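Local coordinates for protein yesU (Bacillus subtilis, PDB 1OQ1) that is of unknown function but has a galectin-like beta-sandwich fold of the concanavalin clan, and might therefore bind a carbohydrate, at residues 5-10 with 162-167; 26-31 with 105-110; 120-125 with 129-134. All coordinates share one frame; numbering follows the deposited sequence.

Contact 1: 5-10 with 162-167; sequences YKEGAC and RMKLIK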
loop_
_atom_site.group_PDB
_atom_site.type_symbol
_atom_site.label_atom_id
_atom_site.label_comp_id
_atom_site.label_asym_id
_atom_site.label_seq_id
_atom_site.Cartn_x
_atom_site.Cartn_y
_atom_site.Cartn_z
ATOM N N TYR A 5 -2.285 20.149 3.139
ATOM C CA TYR A 5 -1.937 19.740 1.780
ATOM C C TYR A 5 -3.195 19.740 0.925
ATOM O O TYR A 5 -4.286 19.444 1.415
ATOM C CB TYR A 5 -1.357 18.324 1.732
ATOM C CG TYR A 5 0.126 18.241 1.977
ATOM C CD1 TYR A 5 0.630 18.142 3.268
ATOM C CD2 TYR A 5 1.027 18.269 0.914
ATOM C CE1 TYR A 5 1.997 18.070 3.498
ATOM C CE2 TYR A 5 2.390 18.203 1.130
ATOM C CZ TYR A 5 2.869 18.101 2.424
ATOM O OH TYR A 5 4.221 18.032 2.644
ATOM N N LYS A 6 -3.038 20.077 -0.349
ATOM C CA LYS A 6 -4.152 20.065 -1.292
ATOM C C LYS A 6 -3.736 19.174 -2.455
ATOM O O LYS A 6 -2.547 19.035 -2.742
ATOM C CB LYS A 6 -4.453 21.472 -1.829
ATOM C CG LYS A 6 -5.087 22.422 -0.828
ATOM C CD LYS A 6 -6.382 21.859 -0.266
ATOM C CE LYS A 6 -7.088 22.877 0.625
ATOM N NZ LYS A 6 -8.238 22.270 1.352
ATOM N N GLU A 7 -4.709 18.555 -3.111
ATOM C CA GLU A 7 -4.401 17.723 -4.262
ATOM C C GLU A 7 -4.237 18.641 -5.464
ATOM O O GLU A 7 -5.036 19.553 -5.664
ATOM C CB GLU A 7 -5.531 16.725 -4.520
ATOM C CG GLU A 7 -5.637 15.634 -3.473
ATOM C CD GLU A 7 -6.765 14.666 -3.757
ATOM O OE1 GLU A 7 -6.842 14.170 -4.896
ATOM O OE2 GLU A 7 -7.573 14.396 -2.841
ATOM N N GLY A 8 -3.188 18.409 -6.246
ATOM C CA GLY A 8 -2.947 19.217 -7.428
ATOM C C GLY A 8 -3.363 18.489 -8.693
ATOM O O GLY A 8 -4.408 17.837 -8.727
ATOM N N ALA A 9 -2.542 18.587 -9.733
ATOM C CA ALA A 9 -2.840 17.938 -11.004
ATOM C C ALA A 9 -2.957 16.428 -10.841
ATOM O O ALA A 9 -2.255 15.824 -10.033
ATOM C CB ALA A 9 -1.756 18.266 -12.021
ATOM N N CYS A 10 -3.851 15.818 -11.612
ATOM C CA CYS A 10 -4.022 14.372 -11.548
ATOM C C CYS A 10 -2.945 13.741 -12.418
ATOM O O CYS A 10 -2.829 14.060 -13.601
ATOM C CB CYS A 10 -5.404 13.962 -12.063
ATOM S SG CYS A 10 -5.714 12.173 -11.969
ATOM N N ARG A 162 -12.631 5.567 2.420
ATOM C CA ARG A 162 -11.777 6.459 1.628
ATOM C C ARG A 162 -10.374 6.567 2.221
ATOM O O ARG A 162 -10.177 7.174 3.271
ATOM C CB ARG A 162 -12.423 7.847 1.540
ATOM C CG ARG A 162 -13.570 7.947 0.527
ATOM C CD ARG A 162 -13.017 7.985 -0.895
ATOM N NE ARG A 162 -14.044 7.970 -1.937
ATOM C CZ ARG A 162 -14.828 8.997 -2.259
ATOM N NH1 ARG A 162 -14.726 10.154 -1.618
ATOM N NH2 ARG A 162 -15.709 8.865 -3.244
HETATM N N MSE A 163 -9.411 5.954 1.541
HETATM C CA MSE A 163 -8.019 5.937 1.993
HETATM C C MSE A 163 -7.226 7.044 1.306
HETATM O O MSE A 163 -7.364 7.245 0.104
HETATM C CB MSE A 163 -7.404 4.582 1.654
HETATM C CG MSE A 163 -8.390 3.433 1.763
HETATM SE SE MSE A 163 -8.942 3.040 3.573
HETATM C CE MSE A 163 -10.246 4.388 3.928
ATOM N N LYS A 164 -6.393 7.752 2.065
ATOM C CA LYS A 164 -5.589 8.836 1.498
ATOM C C LYS A 164 -4.202 8.857 2.122
ATOM O O LYS A 164 -4.057 8.887 3.341
ATOM C CB LYS A 164 -6.272 10.193 1.716
ATOM C CG LYS A 164 -5.496 11.364 1.104
ATOM C CD LYS A 164 -6.210 12.705 1.271
ATOM C CE LYS A 164 -7.461 12.791 0.411
ATOM N NZ LYS A 164 -8.121 14.131 0.513
ATOM N N LEU A 165 -3.189 8.845 1.264
ATOM C CA LEU A 165 -1.799 8.829 1.686
ATOM C C LEU A 165 -1.010 9.975 1.061
ATOM O O LEU A 165 -1.077 10.181 -0.149
ATOM C CB LEU A 165 -1.166 7.501 1.261
ATOM C CG LEU A 165 0.314 7.298 1.588
ATOM C CD1 LEU A 165 0.467 7.044 3.077
ATOM C CD2 LEU A 165 0.860 6.120 0.796
ATOM N N ILE A 166 -0.269 10.716 1.881
ATOM C CA ILE A 166 0.562 11.811 1.385
ATOM C C ILE A 166 2.030 11.405 1.499
ATOM O O ILE A 166 2.458 10.910 2.540
ATOM C CB ILE A 166 0.378 13.113 2.209
ATOM C CG1 ILE A 166 -1.071 13.597 2.118
ATOM C CG2 ILE A 166 1.328 14.202 1.687
ATOM C CD1 ILE A 166 -1.359 14.772 3.030
ATOM N N LYS A 167 2.786 11.614 0.423
ATOM C CA LYS A 167 4.216 11.305 0.384
ATOM C C LYS A 167 4.922 12.512 -0.222
ATOM O O LYS A 167 4.748 12.819 -1.404
ATOM C CB LYS A 167 4.473 10.061 -0.472
ATOM C CG LYS A 167 5.943 9.809 -0.801
ATOM C CD LYS A 167 6.749 9.497 0.445
ATOM C CE LYS A 167 8.206 9.213 0.101
ATOM N NZ LYS A 167 8.899 10.406 -0.461
HETATM O O HOH W 1 -9.785 13.004 -1.915
#

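Contact 2: 26-31 with 105-110; sequences RMEGGG and PEYHSG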
loop_
_atom_site.group_PDB
_atom_site.type_symbol
_atom_site.label_atom_id
_atom_site.label_comp_id
_atom_site.label_asym_id
_atom_site.label_seq_id
_atom_site.Cartn_x
_atom_site.Cartn_y
_atom_site.Cartn_z
ATOM N N ARG A 26 1.765 -6.191 -12.280
ATOM C CA ARG A 26 2.549 -7.384 -11.992
ATOM C C ARG A 26 2.170 -8.045 -10.680
ATOM O O ARG A 26 2.315 -7.456 -9.606
ATOM C CB ARG A 26 4.044 -7.060 -11.984
ATOM C CG ARG A 26 4.599 -6.682 -13.345
ATOM C CD ARG A 26 6.094 -6.950 -13.412
ATOM N NE ARG A 26 6.665 -6.572 -14.701
ATOM C CZ ARG A 26 7.923 -6.812 -15.057
ATOM N NH1 ARG A 26 8.745 -7.432 -14.219
ATOM N NH2 ARG A 26 8.361 -6.426 -16.248
HETATM N N MSE A 27 1.684 -9.277 -10.785
HETATM C CA MSE A 27 1.276 -10.056 -9.625
HETATM C C MSE A 27 2.422 -10.947 -9.162
HETATM O O MSE A 27 2.913 -11.787 -9.918
HETATM C CB MSE A 27 0.057 -10.914 -9.982
HETATM C CG MSE A 27 -0.384 -11.893 -8.900
HETATM SE SE MSE A 27 -0.968 -11.052 -7.254
HETATM C CE MSE A 27 -2.741 -10.499 -7.804
ATOM N N GLU A 28 2.856 -10.754 -7.920
ATOM C CA GLU A 28 3.939 -11.552 -7.353
ATOM C C GLU A 28 3.362 -12.352 -6.194
ATOM O O GLU A 28 3.131 -11.823 -5.110
ATOM C CB GLU A 28 5.079 -10.638 -6.874
ATOM C CG GLU A 28 5.632 -9.741 -7.984
ATOM C CD GLU A 28 6.744 -8.803 -7.531
ATOM O OE1 GLU A 28 6.901 -8.579 -6.312
ATOM O OE2 GLU A 28 7.458 -8.274 -8.406
ATOM N N GLY A 29 3.122 -13.636 -6.429
ATOM C CA GLY A 29 2.549 -14.462 -5.386
ATOM C C GLY A 29 1.207 -14.982 -5.855
ATOM O O GLY A 29 0.735 -14.597 -6.929
ATOM N N GLY A 30 0.584 -15.826 -5.039
ATOM C CA GLY A 30 -0.681 -16.442 -5.406
ATOM C C GLY A 30 -1.968 -15.661 -5.242
ATOM O O GLY A 30 -2.931 -16.158 -4.653
ATOM N N GLY A 31 -1.997 -14.440 -5.766
ATOM C CA GLY A 31 -3.205 -13.646 -5.670
ATOM C C GLY A 31 -4.206 -14.073 -6.725
ATOM O O GLY A 31 -3.833 -14.569 -7.789
ATOM N N PRO A 105 10.073 -11.345 3.239
ATOM C CA PRO A 105 11.495 -11.004 3.321
ATOM C C PRO A 105 12.108 -10.497 2.017
ATOM O O PRO A 105 13.118 -9.791 2.036
ATOM C CB PRO A 105 12.131 -12.308 3.800
ATOM C CG PRO A 105 11.060 -12.884 4.672
ATOM C CD PRO A 105 9.824 -12.677 3.819
ATOM N N GLU A 106 11.500 -10.854 0.889
ATOM C CA GLU A 106 12.002 -10.414 -0.409
ATOM C C GLU A 106 11.789 -8.915 -0.561
ATOM O O GLU A 106 12.463 -8.257 -1.349
ATOM C CB GLU A 106 11.268 -11.135 -1.540
ATOM C CG GLU A 106 11.270 -12.647 -1.420
ATOM C CD GLU A 106 10.366 -13.307 -2.441
ATOM O OE1 GLU A 106 9.295 -12.737 -2.736
ATOM O OE2 GLU A 106 10.716 -14.399 -2.934
ATOM N N TYR A 107 10.846 -8.382 0.211
ATOM C CA TYR A 107 10.517 -6.968 0.149
ATOM C C TYR A 107 11.172 -6.125 1.235
ATOM O O TYR A 107 11.578 -5.000 0.968
ATOM C CB TYR A 107 8.996 -6.800 0.192
ATOM C CG TYR A 107 8.313 -7.553 -0.924
ATOM C CD1 TYR A 107 8.061 -6.947 -2.159
ATOM C CD2 TYR A 107 7.999 -8.902 -0.777
ATOM C CE1 TYR A 107 7.519 -7.676 -3.222
ATOM C CE2 TYR A 107 7.463 -9.636 -1.823
ATOM C CZ TYR A 107 7.229 -9.022 -3.043
ATOM O OH TYR A 107 6.736 -9.774 -4.083
ATOM N N HIS A 108 11.287 -6.652 2.451
ATOM C CA HIS A 108 11.905 -5.865 3.515
ATOM C C HIS A 108 13.384 -6.149 3.749
ATOM O O HIS A 108 14.076 -5.346 4.383
ATOM C CB HIS A 108 11.112 -6.000 4.832
ATOM C CG HIS A 108 11.062 -7.387 5.397
ATOM N ND1 HIS A 108 12.187 -8.065 5.818
ATOM C CD2 HIS A 108 10.012 -8.192 5.684
ATOM C CE1 HIS A 108 11.832 -9.224 6.344
ATOM N NE2 HIS A 108 10.516 -9.326 6.276
ATOM N N SER A 109 13.868 -7.269 3.220
ATOM C CA SER A 109 15.269 -7.657 3.371
ATOM C C SER A 109 15.838 -8.212 2.062
ATOM O O SER A 109 16.572 -9.205 2.063
ATOM C CB SER A 109 15.404 -8.714 4.476
ATOM O OG SER A 109 14.912 -8.233 5.718
ATOM N N GLY A 110 15.497 -7.564 0.951
ATOM C CA GLY A 110 15.971 -8.006 -0.350
ATOM C C GLY A 110 16.856 -6.963 -1.003
ATOM O O GLY A 110 17.710 -6.375 -0.340
#

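Contact 3: 120-125 with 129-134; sequences FRRKYA and AFRTCN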
loop_
_atom_site.group_PDB
_atom_site.type_symbol
_atom_site.label_atom_id
_atom_site.label_comp_id
_atom_site.label_asym_id
_atom_site.label_seq_id
_atom_site.Cartn_x
_atom_site.Cartn_y
_atom_site.Cartn_z
ATOM N N PHE A 120 -5.755 -2.776 8.373
ATOM C CA PHE A 120 -6.617 -3.946 8.516
ATOM C C PHE A 120 -5.683 -5.123 8.815
ATOM O O PHE A 120 -5.672 -6.135 8.109
ATOM C CB PHE A 120 -7.425 -4.248 7.252
ATOM C CG PHE A 120 -8.565 -5.212 7.490
ATOM C CD1 PHE A 120 -9.752 -4.774 8.074
ATOM C CD2 PHE A 120 -8.427 -6.565 7.199
ATOM C CE1 PHE A 120 -10.787 -5.667 8.367
ATOM C CE2 PHE A 120 -9.455 -7.472 7.489
ATOM C CZ PHE A 120 -10.637 -7.021 8.075
ATOM N N ARG A 121 -4.874 -4.966 9.858
ATOM C CA ARG A 121 -3.935 -6.006 10.257
ATOM C C ARG A 121 -4.721 -6.975 11.126
ATOM O O ARG A 121 -4.799 -6.800 12.342
ATOM C CB ARG A 121 -2.784 -5.390 11.053
ATOM C CG ARG A 121 -2.122 -4.218 10.347
ATOM C CD ARG A 121 -1.027 -3.591 11.199
ATOM N NE ARG A 121 0.087 -4.508 11.427
ATOM C CZ ARG A 121 0.377 -5.078 12.593
ATOM N NH1 ARG A 121 -0.364 -4.837 13.670
ATOM N NH2 ARG A 121 1.421 -5.889 12.681
ATOM N N ARG A 122 -5.313 -7.987 10.494
ATOM C CA ARG A 122 -6.139 -8.950 11.211
ATOM C C ARG A 122 -5.812 -10.408 10.867
ATOM O O ARG A 122 -6.691 -11.265 10.902
ATOM C CB ARG A 122 -7.619 -8.686 10.894
ATOM C CG ARG A 122 -8.018 -7.207 10.856
ATOM C CD ARG A 122 -7.936 -6.535 12.227
ATOM N NE ARG A 122 -8.005 -5.079 12.096
ATOM C CZ ARG A 122 -9.125 -4.384 11.931
ATOM N NH1 ARG A 122 -10.300 -5.002 11.887
ATOM N NH2 ARG A 122 -9.067 -3.066 11.777
ATOM N N LYS A 123 -4.556 -10.687 10.540
ATOM C CA LYS A 123 -4.142 -12.041 10.187
ATOM C C LYS A 123 -3.942 -12.931 11.415
ATOM O O LYS A 123 -4.378 -14.082 11.426
ATOM C CB LYS A 123 -2.844 -11.992 9.367
ATOM C CG LYS A 123 -2.153 -13.339 9.149
ATOM C CD LYS A 123 -2.997 -14.304 8.319
ATOM C CE LYS A 123 -2.256 -15.622 8.120
ATOM N NZ LYS A 123 -3.005 -16.577 7.256
ATOM N N TYR A 124 -3.294 -12.390 12.444
ATOM C CA TYR A 124 -3.015 -13.149 13.665
ATOM C C TYR A 124 -3.769 -12.625 14.885
ATOM O O TYR A 124 -4.158 -11.460 14.932
ATOM C CB TYR A 124 -1.509 -13.132 13.941
ATOM C CG TYR A 124 -0.677 -13.702 12.812
ATOM C CD1 TYR A 124 -0.730 -15.062 12.499
ATOM C CD2 TYR A 124 0.154 -12.879 12.048
ATOM C CE1 TYR A 124 0.027 -15.592 11.448
ATOM C CE2 TYR A 124 0.914 -13.399 10.996
ATOM C CZ TYR A 124 0.844 -14.754 10.703
ATOM O OH TYR A 124 1.598 -15.266 9.671
ATOM N N ALA A 125 -3.957 -13.490 15.878
ATOM C CA ALA A 125 -4.668 -13.117 17.097
ATOM C C ALA A 125 -4.079 -11.875 17.755
ATOM O O ALA A 125 -4.813 -10.979 18.178
ATOM C CB ALA A 125 -4.657 -14.278 18.084
ATOM N N ALA A 129 -6.113 -8.401 18.419
ATOM C CA ALA A 129 -6.301 -7.979 19.809
ATOM C C ALA A 129 -6.026 -6.495 20.068
ATOM O O ALA A 129 -6.453 -5.944 21.082
ATOM C CB ALA A 129 -5.429 -8.838 20.729
ATOM N N PHE A 130 -5.300 -5.851 19.164
ATOM C CA PHE A 130 -4.988 -4.432 19.317
ATOM C C PHE A 130 -4.812 -3.941 17.894
ATOM O O PHE A 130 -3.763 -4.133 17.279
ATOM C CB PHE A 130 -3.700 -4.251 20.113
ATOM C CG PHE A 130 -3.497 -2.851 20.611
ATOM C CD1 PHE A 130 -4.334 -2.323 21.587
ATOM C CD2 PHE A 130 -2.477 -2.057 20.101
ATOM C CE1 PHE A 130 -4.158 -1.025 22.046
ATOM C CE2 PHE A 130 -2.296 -0.748 20.562
ATOM C CZ PHE A 130 -3.135 -0.237 21.530
ATOM N N ARG A 131 -5.850 -3.294 17.382
ATOM C CA ARG A 131 -5.868 -2.870 15.995
ATOM C C ARG A 131 -5.224 -1.556 15.638
ATOM O O ARG A 131 -5.688 -0.482 16.014
ATOM C CB ARG A 131 -7.309 -2.939 15.515
ATOM C CG ARG A 131 -7.839 -4.335 15.775
ATOM C CD ARG A 131 -9.306 -4.454 15.585
ATOM N NE ARG A 131 -9.781 -5.771 16.004
ATOM C CZ ARG A 131 -11.034 -6.172 15.847
ATOM N NH1 ARG A 131 -11.906 -5.356 15.280
ATOM N NH2 ARG A 131 -11.421 -7.367 16.273
ATOM N N THR A 132 -4.142 -1.675 14.878
ATOM C CA THR A 132 -3.362 -0.529 14.447
ATOM C C THR A 132 -2.957 -0.633 12.980
ATOM O O THR A 132 -3.138 -1.671 12.335
ATOM C CB THR A 132 -2.065 -0.429 15.268
ATOM O OG1 THR A 132 -1.217 -1.543 14.955
ATOM C CG2 THR A 132 -2.375 -0.462 16.755
ATOM N N CYS A 133 -2.430 0.474 12.467
ATOM C CA CYS A 133 -1.903 0.559 11.113
ATOM C C CYS A 133 -0.437 0.866 11.379
ATOM O O CYS A 133 -0.132 1.702 12.231
ATOM C CB CYS A 133 -2.532 1.716 10.337
ATOM S SG CYS A 133 -4.293 1.529 9.996
ATOM N N ASN A 134 0.466 0.202 10.666
ATOM C CA ASN A 134 1.902 0.402 10.880
ATOM C C ASN A 134 2.634 0.860 9.620
ATOM O O ASN A 134 2.353 0.374 8.530
ATOM C CB ASN A 134 2.547 -0.908 11.360
ATOM C CG ASN A 134 1.944 -1.431 12.658
ATOM O OD1 ASN A 134 1.015 -0.845 13.217
ATOM N ND2 ASN A 134 2.477 -2.548 13.141
HETATM O O HOH W 2 -5.655 -3.165 12.067
HETATM O O HOH W 3 -3.641 -4.754 14.248
#

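Contact 1: 5-10 with 162-167
On one face of the curled antiparallel sheet of the sandwich, Y5 of strand 5-14 and I166 of strand 161-168 meet through their side chains. I166 places CG2 almost centrally over one face of the Y5 ring, 4.0 Å from the ring centroid and only 4° off the normal, a well-aligned CH-pi contact. The other branch of I166 works at the root of the tyrosine: CD1 lies 3.8 Å from Y5 CB and also reaches CG and CD1 of the ring. The two branches thus cover the tyrosine from its CB to the middle of its ring. The far end of Y5 is held separately, by a hydrogen bond from its OH group to the carboxylate of D168.

These strands are not hydrogen-bonded neighbours. Each pairs with other strands of the same sheet, 5-14 with 209-222 and 161-168 with both 63-73 and 171-176, and their side chains meet probably through the curl of the sheet. L165 and M163 point to the other face of strand 161-168, where L165 packs on L80 and F82 of the second sheet of the sandwich.

Further along, E7 and K164 reach for each other from opposite directions. E7 runs out straight, while K164 bends at chi3 (-70°) to bring its ammonium group to the carboxylate. Their salt bridge is long, E7 OE2 to K164 NZ 3.4 Å, and its hydrogen bond is weak. Water 1 spans the same two groups, donating to E7 OE2 at 2.8 Å and weakly accepting from K164 NZ at 3.2 Å. I64 of strand 63-73 touches the side chains of both residues.

Contact 2: 26-31 with 105-110
E28 and Y107 reach across obliquely, carboxylate and phenol ring turned 41° against each other, and join through one short hydrogen bond. The Y107 hydroxyl donates, OH to E28 OE1 2.5 Å, meeting the oxygen on its anti side and 22° out of the carboxylate plane. Seen from the ring, E28 OE1 sits at the edge and in the ring plane, 3.3 Å from Y107 CE1. With CG beside the backbone N (chi1 -57°) and the chain straight from there, the glutamate brings both ends of its side chain to the hydroxyl, E28 CB lying 3.4 Å from Y107 OH.

Both carboxylate oxygens have further partners. OE1 accepts a weak bond from W54 NE1, and OE2 forms a salt bridge with R100; this charge probably helps keep E28 ionised and a good acceptor. The Y107 side chain touches V52 and W54 of strand 51-54, and its ring meets that of F81.

E28 belongs to an edge strand of the seven-stranded antiparallel sheet, and Y107 to the short helix 105-108 within the long connection between neighbouring strands 76-86 and 112-122. The bond ties this connection, folded back over the sheet, to the sheet's border in a concanavalin-type beta-sandwich.

Contact 3: 120-125 with 129-134
Two arginine ends sit close together here, NH1 of R122 3.8 Å from NH1 of R131, with the R122 guanidinium sandwiched between R131 CD and F120 CD1. The guanidinium planes are nearly parallel, 19° apart, but the groups are not stacked. The chains cross at about a right angle, and the part of R131 that rests over the R122 guanidinium is aliphatic: R131 CD is 3.7 Å from R122 CZ. On the opposite face, nearer the rim, lies CD1 of F120. Elsewhere R122 binds D149 and the carbonyl of L151, while R131 NE donates to the carbonyl of R128.

R121 bends at chi3 (65°), which brings one face of its guanidinium against the amide of N134, the two planes 22° apart. On the way R121 CD passes 3.1 Å from the carbonyl oxygen of T132.

The segments close the connection between antiparallel strands 112-122 and 132-138. The short helix 125-128 bridges them, and its helical bond A129 N to A125 O (2.9 Å) joins the two segments directly. Next to this bond the strand ends are splayed and bridged by water. Water 2 accepts from R121 N at 3.0 Å and also from R122 NE, and lies 2.9 Å from T132 O. Water 3 accepts from T132 N at 3.2 Å, with a weak bond from R121 NH1 besides, and lies 3.0 Å from R121 O.

Water thus takes the place of direct backbone pairing between R121 and T132, and the arginine pair is probably made tolerable by the D149 carboxylate and by the carbonyl groups that share out its N-H donors.

Contact 1 spans most of the chain, and contacts 2 and 3 are nested inside the loop it closes, one after the other: helix 105-108 of contact 2 leads into strand 112-122 of contact 3. Contacts 2 and 3 reach the same seven-stranded sheet, contact 2 at strand 26-29, one of its two outermost strands, and contact 3 at the connection between strands 112-122 and 132-138, their centres 20 Å apart. Contact 1 belongs to the other sheet, its centre about 26 Å from contact 2, across the middle of the chain, and 25 Å from contact 3. None touches another; the three lie in separate parts of one galectin-like sandwich.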